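Putative host cell surface-exposed lipoprotein (Streptococcus phage TP-J34, PDB 4EQQ) probably blocks superinfection of the lysogenic host as a surface lipoprotein, its ectodomain targeting the tape measure protein of incoming phages. Local coordinates at residues A[19-24]-A[38-43]. Sequence-based numbering, arbitrary orientation.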
# COMPACT_ATOMS: atom_id res chain seq x y z
N VAL A 19 7.58 -16.28 -7.03
CA VAL A 19 7.99 -16.25 -5.62
C VAL A 19 8.87 -14.99 -5.36
O VAL A 19 8.67 -14.28 -4.38
CB VAL A 19 8.71 -17.57 -5.20
CG1 VAL A 19 9.56 -17.36 -3.94
CG2 VAL A 19 7.69 -18.70 -5.00
N SER A 20 9.81 -14.74 -6.27
CA SER A 20 10.71 -13.57 -6.19
C SER A 20 9.87 -12.27 -6.23
O SER A 20 10.09 -11.36 -5.42
CB SER A 20 11.69 -13.61 -7.37
OG SER A 20 12.51 -12.46 -7.32
N LYS A 21 8.90 -12.21 -7.14
CA LYS A 21 8.01 -11.06 -7.29
C LYS A 21 7.11 -10.90 -6.03
O LYS A 21 6.96 -9.79 -5.54
CB LYS A 21 7.17 -11.20 -8.58
CG LYS A 21 6.31 -9.99 -8.94
CD LYS A 21 7.06 -8.64 -9.00
CE LYS A 21 7.98 -8.50 -10.19
NZ LYS A 21 8.44 -7.09 -10.37
N ALA A 22 6.56 -12.02 -5.50
CA ALA A 22 5.72 -12.01 -4.30
C ALA A 22 6.48 -11.41 -3.10
O ALA A 22 5.93 -10.59 -2.36
CB ALA A 22 5.25 -13.43 -3.97
N LYS A 23 7.77 -11.81 -2.92
CA LYS A 23 8.65 -11.30 -1.87
C LYS A 23 8.86 -9.79 -1.99
O LYS A 23 8.90 -9.10 -0.99
CB LYS A 23 10.01 -12.00 -1.93
CG LYS A 23 9.99 -13.42 -1.41
CD LYS A 23 11.34 -14.11 -1.63
CE LYS A 23 11.35 -15.51 -1.06
NZ LYS A 23 11.39 -15.48 0.42
N GLN A 24 9.01 -9.30 -3.23
CA GLN A 24 9.17 -7.87 -3.54
C GLN A 24 7.92 -7.10 -3.10
O GLN A 24 8.01 -6.12 -2.37
CB GLN A 24 9.38 -7.73 -5.05
CG GLN A 24 10.26 -6.61 -5.49
CD GLN A 24 10.66 -6.87 -6.92
OE1 GLN A 24 11.51 -7.72 -7.22
NE2 GLN A 24 9.99 -6.21 -7.85
N SER A 38 -4.23 -11.90 -6.40
CA SER A 38 -4.86 -11.11 -7.44
C SER A 38 -3.81 -10.24 -8.18
O SER A 38 -3.80 -10.22 -9.40
CB SER A 38 -5.97 -10.25 -6.84
OG SER A 38 -6.52 -9.39 -7.83
N GLN A 39 -2.89 -9.59 -7.44
CA GLN A 39 -1.83 -8.76 -8.02
C GLN A 39 -0.96 -9.55 -9.03
O GLN A 39 -0.71 -9.06 -10.13
CB GLN A 39 -0.94 -8.18 -6.91
CG GLN A 39 0.22 -7.32 -7.43
CD GLN A 39 -0.20 -5.96 -7.95
OE1 GLN A 39 -1.26 -5.44 -7.61
NE2 GLN A 39 0.64 -5.34 -8.76
N LEU A 40 -0.49 -10.76 -8.63
CA LEU A 40 0.38 -11.59 -9.48
C LEU A 40 -0.29 -11.98 -10.80
O LEU A 40 0.39 -12.06 -11.83
CB LEU A 40 0.90 -12.83 -8.73
CG LEU A 40 1.86 -12.56 -7.55
CD1 LEU A 40 1.99 -13.80 -6.67
CD2 LEU A 40 3.27 -12.06 -8.02
N VAL A 41 -1.59 -12.22 -10.77
CA VAL A 41 -2.37 -12.57 -11.97
C VAL A 41 -2.71 -11.30 -12.78
O VAL A 41 -2.40 -11.22 -13.96
CB VAL A 41 -3.64 -13.39 -11.61
CG1 VAL A 41 -4.56 -13.57 -12.82
CG2 VAL A 41 -3.28 -14.75 -11.02
N SER A 42 -3.33 -10.31 -12.13
CA SER A 42 -3.83 -9.10 -12.78
C SER A 42 -2.74 -8.16 -13.32
O SER A 42 -2.89 -7.63 -14.42
CB SER A 42 -4.79 -8.36 -11.84
OG SER A 42 -5.44 -7.29 -12.49
N PHE A 43 -1.67 -7.94 -12.56
CA PHE A 43 -0.61 -7.05 -13.03
C PHE A 43 0.53 -7.78 -13.74
O PHE A 43 0.88 -7.42 -14.86
CB PHE A 43 -0.06 -6.19 -11.88
CG PHE A 43 0.96 -5.16 -12.34
CD1 PHE A 43 0.56 -3.97 -12.94
CD2 PHE A 43 2.32 -5.41 -12.23
CE1 PHE A 43 1.50 -3.04 -13.40
CE2 PHE A 43 3.27 -4.48 -12.68
CZ PHE A 43 2.85 -3.30 -13.25
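L40 reaches from helix 33-42 to helix 13-28 and puts its two methyl groups against K21 and A22. The contact across these segments is apolar. CD2 of L40 lies 3.8 Å from CG of K21 and 4.0 Å from CB of the same lysine. The two side chains run past each other in opposite directions. The lysine offers its first methylenes to the leucine, not its charged end. Its CG is anti to the backbone N (chi1 -174°), and bends at chi2 and chi3 carry NZ away from L40. The other methyl, CD1 of L40, faces CB of A22 at 4.2 Å. CD2 also comes 4.1 Å from the backbone N of A22. The backbones are closest here, with the CA atoms of A22 and L40 7.5 Å apart, consistent with the small side chain of A22.

The contact joins the first two helices of a three-helix unit with a helix-turn-helix fold. Helix 48-57 completes the unit, and its S51 and A54 also touch L40. Y25 packs on L40 too, from one turn further along helix 13-28.

NE2 of Q39 is hydrogen-bonded to the hydroxyl of Y25, a second tie between the same two helices. S38 and S42 are turned to the second subunit instead, where OG of S38 hydrogen-bonds the backbone O of D75 and OG of S42 its carboxylate OD1.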